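Local coordinates for alpha,alpha-trehalose-phosphate synthase (UDP-forming) (Burkholderia xenovorans, PDB 5V0T), which belongs to glycosyltransferase family 20, has the two-domain GT-B fold, and holds uridine-5'-diphosphate and 6-O-phosphono-alpha-D-glucopyranose in this model, at residues A[270-275]-A[289-294]; A[366-371]-A[428-433]; A[380-385]-A[407-412]. One frame throughout, in Å; residues are numbered along the deposited sequence.

Contact 1 (A[270-275]-A[289-294])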
loop_
_atom_site.group_PDB
_atom_site.type_symbol
_atom_site.label_atom_id
_atom_site.label_comp_id
_atom_site.label_asym_id
_atom_site.label_seq_id
_atom_site.Cartn_x
_atom_site.Cartn_y
_atom_site.Cartn_z
ATOM N N LYS A 270 22.617 -0.307 -17.612
ATOM C CA LYS A 270 21.546 0.455 -16.998
ATOM C C LYS A 270 20.777 -0.430 -16.023
ATOM O O LYS A 270 20.816 -1.663 -16.098
ATOM C CB LYS A 270 20.614 1.045 -18.065
ATOM C CG LYS A 270 21.335 2.108 -18.949
ATOM C CD LYS A 270 20.341 2.846 -19.852
ATOM C CE LYS A 270 21.055 3.953 -20.640
ATOM N NZ LYS A 270 20.123 4.615 -21.596
ATOM N N LEU A 271 20.074 0.206 -15.097
ATOM C CA LEU A 271 19.382 -0.511 -14.033
ATOM C C LEU A 271 17.892 -0.223 -14.086
ATOM O O LEU A 271 17.475 0.934 -13.991
ATOM C CB LEU A 271 19.941 -0.128 -12.662
ATOM C CG LEU A 271 19.251 -0.755 -11.453
ATOM C CD1 LEU A 271 19.370 -2.289 -11.500
ATOM C CD2 LEU A 271 19.876 -0.204 -10.181
ATOM N N ILE A 272 17.102 -1.276 -14.242
ATOM C CA ILE A 272 15.672 -1.241 -13.961
ATOM C C ILE A 272 15.471 -1.778 -12.548
ATOM O O ILE A 272 15.958 -2.864 -12.210
ATOM C CB ILE A 272 14.890 -2.079 -14.988
ATOM C CG1 ILE A 272 15.175 -1.587 -16.416
ATOM C CG2 ILE A 272 13.389 -2.084 -14.659
ATOM C CD1 ILE A 272 14.690 -2.559 -17.509
ATOM N N MET A 273 14.747 -1.033 -11.713
ATOM C CA MET A 273 14.581 -1.432 -10.321
ATOM C C MET A 273 13.111 -1.517 -9.927
ATOM O O MET A 273 12.312 -0.643 -10.266
ATOM C CB MET A 273 15.315 -0.463 -9.387
ATOM C CG MET A 273 15.204 -0.851 -7.893
ATOM S SD MET A 273 16.369 0.132 -6.957
ATOM C CE MET A 273 15.971 -0.412 -5.280
ATOM N N SER A 274 12.769 -2.572 -9.193
ATOM C CA SER A 274 11.451 -2.755 -8.605
ATOM C C SER A 274 11.603 -3.160 -7.144
ATOM O O SER A 274 12.556 -3.856 -6.772
ATOM C CB SER A 274 10.642 -3.840 -9.340
ATOM O OG SER A 274 10.312 -3.463 -10.678
ATOM N N VAL A 275 10.634 -2.745 -6.326
ATOM C CA VAL A 275 10.557 -3.109 -4.910
ATOM C C VAL A 275 9.094 -3.376 -4.596
ATOM O O VAL A 275 8.275 -2.455 -4.675
ATOM C CB VAL A 275 11.075 -2.004 -3.974
ATOM C CG1 VAL A 275 10.928 -2.462 -2.536
ATOM C CG2 VAL A 275 12.528 -1.628 -4.282
ATOM N N ARG A 289 7.607 -10.867 -17.515
ATOM C CA ARG A 289 7.373 -11.214 -18.915
ATOM C C ARG A 289 7.605 -10.030 -19.850
ATOM O O ARG A 289 8.035 -10.224 -20.995
ATOM C CB ARG A 289 5.955 -11.776 -19.083
ATOM C CG ARG A 289 5.818 -13.133 -18.411
ATOM C CD ARG A 289 4.453 -13.794 -18.561
ATOM N NE ARG A 289 4.520 -15.107 -17.925
ATOM C CZ ARG A 289 3.517 -15.972 -17.849
ATOM N NH1 ARG A 289 2.340 -15.683 -18.380
ATOM N NH2 ARG A 289 3.703 -17.132 -17.235
ATOM N N ALA A 290 7.325 -8.808 -19.401
ATOM C CA ALA A 290 7.572 -7.664 -20.274
ATOM C C ALA A 290 9.059 -7.326 -20.356
ATOM O O ALA A 290 9.519 -6.851 -21.398
ATOM C CB ALA A 290 6.767 -6.458 -19.789
ATOM N N PHE A 291 9.821 -7.567 -19.281
ATOM C CA PHE A 291 11.271 -7.456 -19.385
ATOM C C PHE A 291 11.823 -8.523 -20.320
ATOM O O PHE A 291 12.721 -8.250 -21.120
ATOM C CB PHE A 291 11.929 -7.559 -17.998
ATOM C CG PHE A 291 13.454 -7.457 -18.031
ATOM C CD1 PHE A 291 14.078 -6.293 -18.462
ATOM C CD2 PHE A 291 14.256 -8.534 -17.651
ATOM C CE1 PHE A 291 15.471 -6.197 -18.499
ATOM C CE2 PHE A 291 15.651 -8.444 -17.673
ATOM C CZ PHE A 291 16.265 -7.268 -18.093
ATOM N N GLU A 292 11.299 -9.748 -20.237
ATOM C CA GLU A 292 11.690 -10.774 -21.199
ATOM C C GLU A 292 11.345 -10.364 -22.633
ATOM O O GLU A 292 12.148 -10.569 -23.560
ATOM C CB GLU A 292 11.016 -12.102 -20.838
ATOM C CG GLU A 292 11.191 -13.219 -21.866
ATOM C CD GLU A 292 10.434 -14.470 -21.438
ATOM O OE1 GLU A 292 10.985 -15.592 -21.548
ATOM O OE2 GLU A 292 9.299 -14.314 -20.948
ATOM N N ARG A 293 10.145 -9.811 -22.842
ATOM C CA ARG A 293 9.754 -9.349 -24.175
ATOM C C ARG A 293 10.671 -8.222 -24.656
ATOM O O ARG A 293 11.003 -8.143 -25.846
ATOM C CB ARG A 293 8.284 -8.897 -24.155
ATOM C CG ARG A 293 7.700 -8.436 -25.493
ATOM C CD ARG A 293 7.510 -9.588 -26.490
ATOM N NE ARG A 293 6.828 -10.737 -25.898
ATOM C CZ ARG A 293 5.507 -10.873 -25.793
ATOM N NH1 ARG A 293 4.672 -9.928 -26.230
ATOM N NH2 ARG A 293 5.014 -11.963 -25.233
ATOM N N LEU A 294 11.094 -7.339 -23.743
ATOM C CA LEU A 294 12.086 -6.323 -24.111
ATOM C C LEU A 294 13.347 -6.967 -24.685
ATOM O O LEU A 294 13.840 -6.568 -25.750
ATOM C CB LEU A 294 12.432 -5.461 -22.893
ATOM C CG LEU A 294 13.577 -4.451 -23.092
ATOM C CD1 LEU A 294 13.153 -3.352 -24.075
ATOM C CD2 LEU A 294 14.059 -3.852 -21.763
#
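Ile-272 turns CG1 opposite its carbonyl carbon (chi1 -57°) and keeps the arm beyond it extended (chi2 167°), which sends CD1 out from the strand toward helix 284-297; Phe-291 answers with CG opposite its own backbone N (chi1 180°), reaching back toward the sheet. The methyl lies equally near two neighbouring ring carbons: Ile-272 CD1 is 3.9 Å from both CE1 and CD1 of Phe-291. The approach to the ring is slanting, a van der Waals meeting without any polar component. One helical turn on, the same methyl is met more loosely by Leu-294, whose CD2 stands 4.5 Å from Ile-272 CD1. A single methyl thus serves two helix residues, and the interface stays small, 76 Å² summed over both sides. The backbones are well apart, Ile-272 CA lying 9.3 Å from Phe-291 CA, so the side chains alone span the distance. All three touching residues are buried. The Phe-291 ring also meets Phe-307 of strand 305-310 edge-to-face, which carries the apolar layer on to the next strand. On the far side of the helix, Glu-292 forms salt bridges with Arg-334 and Arg-338, and Arg-289 with Glu-331, joining it to helix 319-339. Strand 270-275, helix 284-297 and strand 305-310 form a beta-alpha-beta unit of the parallel sheet, as in the Rossmann-like domains of GT-B proteins; here Val-275, at the strand's end, touches UDP.

Contact 2 (A[366-371]-A[428-433])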
loop_
_atom_site.group_PDB
_atom_site.type_symbol
_atom_site.label_atom_id
_atom_site.label_comp_id
_atom_site.label_asym_id
_atom_site.label_seq_id
_atom_site.Cartn_x
_atom_site.Cartn_y
_atom_site.Cartn_z
ATOM N N ALA A 366 18.844 4.082 -10.224
ATOM C CA ALA A 366 18.096 3.269 -11.176
ATOM C C ALA A 366 17.551 4.135 -12.311
ATOM O O ALA A 366 16.777 5.070 -12.072
ATOM C CB ALA A 366 16.952 2.542 -10.464
ATOM N N HIS A 367 17.940 3.802 -13.547
ATOM C CA HIS A 367 17.459 4.530 -14.722
ATOM C C HIS A 367 15.954 4.406 -14.890
ATOM O O HIS A 367 15.312 5.306 -15.456
ATOM C CB HIS A 367 18.162 4.002 -15.973
ATOM C CG HIS A 367 19.642 4.130 -15.902
ATOM N ND1 HIS A 367 20.427 3.251 -15.187
ATOM C CD2 HIS A 367 20.479 5.067 -16.406
ATOM C CE1 HIS A 367 21.688 3.638 -15.261
ATOM N NE2 HIS A 367 21.746 4.735 -15.996
ATOM N N VAL A 368 15.375 3.314 -14.402
ATOM C CA VAL A 368 13.944 3.063 -14.542
ATOM C C VAL A 368 13.398 2.538 -13.218
ATOM O O VAL A 368 13.950 1.568 -12.662
ATOM C CB VAL A 368 13.630 2.063 -15.672
ATOM C CG1 VAL A 368 12.111 1.861 -15.775
ATOM C CG2 VAL A 368 14.208 2.561 -17.004
ATOM N N GLY A 369 12.359 3.179 -12.723
ATOM C CA GLY A 369 11.563 2.660 -11.616
ATOM C C GLY A 369 10.352 1.945 -12.183
ATOM O O GLY A 369 9.524 2.550 -12.871
ATOM N N TYR A 370 10.244 0.661 -11.884
ATOM C CA TYR A 370 9.342 -0.256 -12.593
ATOM C C TYR A 370 8.278 -0.715 -11.584
ATOM O O TYR A 370 8.525 -1.617 -10.778
ATOM C CB TYR A 370 10.174 -1.415 -13.156
ATOM C CG TYR A 370 9.557 -2.317 -14.201
ATOM C CD1 TYR A 370 8.413 -1.953 -14.927
ATOM C CD2 TYR A 370 10.141 -3.555 -14.471
ATOM C CE1 TYR A 370 7.881 -2.808 -15.887
ATOM C CE2 TYR A 370 9.626 -4.399 -15.411
ATOM C CZ TYR A 370 8.497 -4.034 -16.115
ATOM O OH TYR A 370 7.997 -4.915 -17.041
ATOM N N VAL A 371 7.104 -0.086 -11.640
ATOM C CA VAL A 371 6.049 -0.214 -10.635
ATOM C C VAL A 371 4.744 -0.528 -11.366
ATOM O O VAL A 371 4.042 0.387 -11.807
ATOM C CB VAL A 371 5.920 1.064 -9.792
ATOM C CG1 VAL A 371 4.892 0.890 -8.671
ATOM C CG2 VAL A 371 7.309 1.504 -9.224
ATOM N N ALA A 428 11.551 0.340 -22.989
ATOM C CA ALA A 428 12.475 0.864 -23.990
ATOM C C ALA A 428 12.422 2.383 -24.042
ATOM O O ALA A 428 13.462 3.049 -24.147
ATOM C CB ALA A 428 12.154 0.271 -25.362
ATOM N N ARG A 429 11.216 2.944 -23.987
ATOM C CA ARG A 429 11.056 4.392 -23.983
ATOM C C ARG A 429 11.734 5.014 -22.765
ATOM O O ARG A 429 12.458 6.014 -22.888
ATOM C CB ARG A 429 9.566 4.730 -24.027
ATOM C CG ARG A 429 9.218 6.183 -23.809
ATOM C CD ARG A 429 9.002 6.897 -25.117
ATOM N NE ARG A 429 8.239 8.117 -24.896
ATOM C CZ ARG A 429 8.767 9.330 -24.772
ATOM N NH1 ARG A 429 10.097 9.515 -24.859
ATOM N NH2 ARG A 429 7.951 10.362 -24.557
ATOM N N ALA A 430 11.524 4.423 -21.580
ATOM C CA ALA A 430 12.163 4.918 -20.359
ATOM C C ALA A 430 13.685 4.893 -20.472
ATOM O O ALA A 430 14.359 5.879 -20.151
ATOM C CB ALA A 430 11.716 4.079 -19.158
ATOM N N LEU A 431 14.242 3.756 -20.905
ATOM C CA LEU A 431 15.693 3.606 -20.944
ATOM C C LEU A 431 16.347 4.614 -21.876
ATOM O O LEU A 431 17.476 5.048 -21.621
ATOM C CB LEU A 431 16.076 2.191 -21.374
ATOM C CG LEU A 431 15.833 1.079 -20.358
ATOM C CD1 LEU A 431 15.762 -0.243 -21.100
ATOM C CD2 LEU A 431 16.940 1.061 -19.286
ATOM N N ASP A 432 15.669 4.996 -22.956
ATOM C CA ASP A 432 16.254 5.871 -23.961
ATOM C C ASP A 432 15.749 7.306 -23.874
ATOM O O ASP A 432 16.143 8.138 -24.701
ATOM C CB ASP A 432 15.986 5.306 -25.362
ATOM C CG ASP A 432 16.685 3.973 -25.603
ATOM O OD1 ASP A 432 17.872 3.831 -25.225
ATOM O OD2 ASP A 432 16.041 3.062 -26.171
ATOM N N MET A 433 14.921 7.631 -22.883
ATOM C CA MET A 433 14.356 8.974 -22.811
ATOM C C MET A 433 15.456 10.028 -22.640
ATOM O O MET A 433 16.353 9.856 -21.798
ATOM C CB MET A 433 13.352 9.070 -21.664
ATOM C CG MET A 433 12.490 10.328 -21.739
ATOM S SD MET A 433 11.260 10.466 -20.428
ATOM C CE MET A 433 10.126 9.182 -20.936
HETATM O O HOH W 1 16.156 6.411 -17.693
#
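Flat groups lie near the meeting of Val-368 with Ala-430 and Leu-431 and do not make it. The Arg-429 guanidinium carries Met-433 CE on one face, 3.9 Å above the plane and displaced toward the rim, while Arg-429 NH2 is salt-bridged to Glu-437. The imidazole of His-367 is tied through ND1 to Leu-271 N on the neighbouring strand, and the Tyr-370 ring meets Phe-307 with the planes at about 55°. The join itself is aliphatic. Val-368 has CG1 anti to the backbone N (chi1 -179°), and its other branch, CG2, leads into the helix. Val-368 CG2 lies 3.6 Å from Ala-430 CB, a close methyl-to-methyl contact, and CG1 touches the same Ala-430 CB at 4.1 Å, so both branches of the valine face the one alanine methyl. Leu-431 leaves the helix obliquely to the strand, but its end comes nearer and crosses Val-368 at about a right angle, bringing CD2 to 3.9 Å from Val-368 CG2. Alanine lets the helix come close: Val-368 CA and Ala-430 CA are 6.4 Å apart. Beside the methyls a water bridges the two backbones, donating to His-367 O at 2.6 Å and to Ala-430 O at 3.1 Å, so both its protons are used. Ala-430 O also accepts from Met-433 N. Helix 420-432 lies against the parallel sheet: Ala-430 continues onto Val-396 and Leu-413 of strands 396-400 and 413-415, Ala-428 and Leu-431 touch Leu-294 of helix 284-297, and Leu-431 O accepts a hydrogen bond from Lys-270 NZ of strand 270-275.

Contact 3 (A[380-385]-A[407-412]). With UDP (uridine-5'-diphosphate), chain I.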
loop_
_atom_site.group_PDB
_atom_site.type_symbol
_atom_site.label_atom_id
_atom_site.label_comp_id
_atom_site.label_asym_id
_atom_site.label_seq_id
_atom_site.Cartn_x
_atom_site.Cartn_y
_atom_site.Cartn_z
ATOM N N LEU A 380 3.326 3.487 -2.469
ATOM C CA LEU A 380 4.299 4.468 -2.000
ATOM C C LEU A 380 5.639 4.321 -2.715
ATOM O O LEU A 380 6.362 5.312 -2.875
ATOM C CB LEU A 380 4.492 4.334 -0.489
ATOM C CG LEU A 380 3.325 4.733 0.416
ATOM C CD1 LEU A 380 3.791 4.686 1.864
ATOM C CD2 LEU A 380 2.800 6.106 0.078
ATOM N N VAL A 381 5.979 3.110 -3.163
ATOM C CA VAL A 381 7.258 2.905 -3.835
ATOM C C VAL A 381 7.359 3.797 -5.064
ATOM O O VAL A 381 8.415 4.363 -5.350
ATOM C CB VAL A 381 7.450 1.416 -4.184
ATOM C CG1 VAL A 381 8.434 1.238 -5.380
ATOM C CG2 VAL A 381 7.939 0.629 -2.939
ATOM N N ALA A 382 6.259 3.960 -5.796
ATOM C CA ALA A 382 6.282 4.856 -6.954
ATOM C C ALA A 382 6.638 6.282 -6.538
ATOM O O ALA A 382 7.431 6.956 -7.210
ATOM C CB ALA A 382 4.927 4.833 -7.673
ATOM N N LYS A 383 6.034 6.770 -5.444
ATOM C CA LYS A 383 6.300 8.132 -4.996
ATOM C C LYS A 383 7.712 8.257 -4.439
ATOM O O LYS A 383 8.379 9.281 -4.644
ATOM C CB LYS A 383 5.259 8.564 -3.958
ATOM C CG LYS A 383 3.840 8.602 -4.543
ATOM C CD LYS A 383 2.837 9.253 -3.601
ATOM C CE LYS A 383 1.488 9.440 -4.291
ATOM N NZ LYS A 383 0.536 10.166 -3.400
ATOM N N GLU A 384 8.185 7.214 -3.748
ATOM C CA GLU A 384 9.551 7.184 -3.237
ATOM C C GLU A 384 10.580 7.136 -4.364
ATOM O O GLU A 384 11.624 7.800 -4.280
ATOM C CB GLU A 384 9.724 5.986 -2.298
ATOM C CG GLU A 384 8.896 6.103 -0.998
ATOM C CD GLU A 384 8.848 4.801 -0.192
ATOM O OE1 GLU A 384 8.215 4.792 0.879
ATOM O OE2 GLU A 384 9.434 3.788 -0.625
ATOM N N TYR A 385 10.331 6.331 -5.405
ATOM C CA TYR A 385 11.267 6.281 -6.529
ATOM C C TYR A 385 11.451 7.666 -7.142
ATOM O O TYR A 385 12.580 8.120 -7.358
ATOM C CB TYR A 385 10.806 5.278 -7.605
ATOM C CG TYR A 385 11.668 5.380 -8.839
ATOM C CD1 TYR A 385 12.897 4.733 -8.903
ATOM C CD2 TYR A 385 11.288 6.186 -9.919
ATOM C CE1 TYR A 385 13.737 4.874 -10.021
ATOM C CE2 TYR A 385 12.125 6.337 -11.035
ATOM C CZ TYR A 385 13.336 5.667 -11.079
ATOM O OH TYR A 385 14.158 5.799 -12.179
ATOM N N GLN A 407 -3.255 8.388 -10.534
ATOM C CA GLN A 407 -4.205 9.492 -10.643
ATOM C C GLN A 407 -3.532 10.854 -10.496
ATOM O O GLN A 407 -4.103 11.853 -10.929
ATOM C CB GLN A 407 -5.317 9.367 -9.597
ATOM C CG GLN A 407 -6.217 8.147 -9.747
ATOM C CD GLN A 407 -7.064 8.191 -10.998
ATOM O OE1 GLN A 407 -6.947 7.329 -11.865
ATOM N NE2 GLN A 407 -7.931 9.187 -11.093
ATOM N N GLU A 408 -2.335 10.928 -9.909
ATOM C CA GLU A 408 -1.686 12.215 -9.722
ATOM C C GLU A 408 -0.323 12.337 -10.384
ATOM O O GLU A 408 0.107 13.466 -10.633
ATOM C CB GLU A 408 -1.564 12.563 -8.222
ATOM C CG GLU A 408 -1.077 11.453 -7.289
ATOM C CD GLU A 408 -1.445 11.669 -5.789
ATOM O OE1 GLU A 408 -1.620 12.820 -5.317
ATOM O OE2 GLU A 408 -1.552 10.664 -5.068
ATOM N N LEU A 409 0.349 11.229 -10.721
ATOM C CA LEU A 409 1.736 11.278 -11.198
ATOM C C LEU A 409 1.759 11.357 -12.722
ATOM O O LEU A 409 2.022 10.375 -13.418
ATOM C CB LEU A 409 2.519 10.068 -10.705
ATOM C CG LEU A 409 2.776 10.023 -9.206
ATOM C CD1 LEU A 409 3.733 8.869 -8.870
ATOM C CD2 LEU A 409 3.325 11.373 -8.748
ATOM N N ASP A 410 1.534 12.570 -13.240
ATOM C CA ASP A 410 1.400 12.748 -14.688
ATOM C C ASP A 410 2.695 12.467 -15.445
ATOM O O ASP A 410 2.652 12.064 -16.614
ATOM C CB ASP A 410 0.920 14.165 -15.002
ATOM C CG ASP A 410 -0.584 14.298 -14.929
ATOM O OD1 ASP A 410 -1.288 13.315 -15.256
ATOM O OD2 ASP A 410 -1.062 15.386 -14.546
ATOM N N GLY A 411 3.840 12.688 -14.824
ATOM C CA GLY A 411 5.102 12.482 -15.504
ATOM C C GLY A 411 5.548 11.048 -15.646
ATOM O O GLY A 411 6.618 10.793 -16.201
ATOM N N ALA A 412 4.779 10.092 -15.140
ATOM C CA ALA A 412 5.141 8.700 -15.326
ATOM C C ALA A 412 4.736 8.225 -16.726
ATOM O O ALA A 412 3.878 8.815 -17.392
ATOM C CB ALA A 412 4.475 7.828 -14.260
HETATM N N1 UDP I . 9.622 -1.218 1.930
HETATM C C2 UDP I . 10.651 -1.327 2.852
HETATM N N3 UDP I . 11.476 -2.400 2.679
HETATM C C4 UDP I . 11.388 -3.359 1.694
HETATM C C5 UDP I . 10.300 -3.179 0.769
HETATM C C6 UDP I . 9.477 -2.128 0.908
HETATM O O2 UDP I . 10.809 -0.536 3.766
HETATM O O4 UDP I . 12.220 -4.274 1.666
HETATM C "C1'" UDP I . 8.712 -0.076 2.066
HETATM C "C2'" UDP I . 8.721 0.859 0.859
HETATM O "O2'" UDP I . 9.780 1.793 0.983
HETATM C "C3'" UDP I . 7.338 1.502 0.980
HETATM C "C4'" UDP I . 6.482 0.354 1.529
HETATM O "O4'" UDP I . 7.395 -0.568 2.161
HETATM O "O3'" UDP I . 7.314 2.592 1.896
HETATM C "C5'" UDP I . 5.649 -0.376 0.510
HETATM O "O5'" UDP I . 4.444 0.390 0.314
HETATM P PA UDP I . 3.631 0.313 -1.042
HETATM O O1A UDP I . 4.551 0.433 -2.239
HETATM O O2A UDP I . 2.550 1.325 -0.951
HETATM O O3A UDP I . 3.031 -1.147 -1.090
HETATM P PB UDP I . 2.411 -2.144 -0.025
HETATM O O1B UDP I . 1.731 -1.219 0.989
HETATM O O2B UDP I . 1.338 -2.892 -0.845
HETATM O O3B UDP I . 3.444 -3.030 0.565
#
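Lys-383 NZ comes to Glu-408 OE2 from above the carboxylate plane, 61° out of it, yet the salt bridge is short at 2.7 Å. It ties helix 380-388, in the nucleotide-binding half of this GT-B fold, to the loop before strand 413-415. The lysine chain is extended beyond CG, whereas Glu-408 holds CG between its backbone N and carbonyl carbon (chi1 45°), and the two side chains meet at about a right angle. Lys-383 NZ also donates to Ile-239 O, so two oxygens grip the buried ammonium. Next to the bridge Leu-409, the centre of an inverse gamma turn, sets CD1 4.4 Å from Ala-382 CB and 4.3 Å from Lys-383 CG; Met-445 and Leu-449 of helix 435-451 also touch this leucine. Helix 380-388 also holds UDP. Leu-380 N donates almost straight (175°) to UDP O2A at 2.8 Å and Val-381 N to O1A at 3.2 Å, where the helix dipole would probably favour the phosphate. Glu-384, salt-bridged to Arg-356 through OE1, grips the ribose with both carboxylate oxygens: UDP O3' donates to OE1 and UDP O2' to OE2, each at 2.6 Å.

Overall arrangement
All three contacts lie in one half of the GT-B fold, around its six-stranded parallel sheet. Contacts 1 and 2 have centres about 9 Å apart and use neighbouring strands, 270-275 and 368-371, with a probable hydrogen bond from Ser-274 OG to Tyr-370 O among their links. Contact 3 is about 13 Å from contact 2 and about 18 Å from contact 1, centre to centre. Contact 1 is complete before contact 2 opens, and both segments of contact 3 fall between those of contact 2. Helix 380-388 follows strand 368-371, and Tyr-385 OH probably hydrogen-bonds Ala-366 O just ahead of that strand. Val-275 and the helix both reach UDP, so strand 270-275 and helix 380-388 both contribute to the nucleotide pocket.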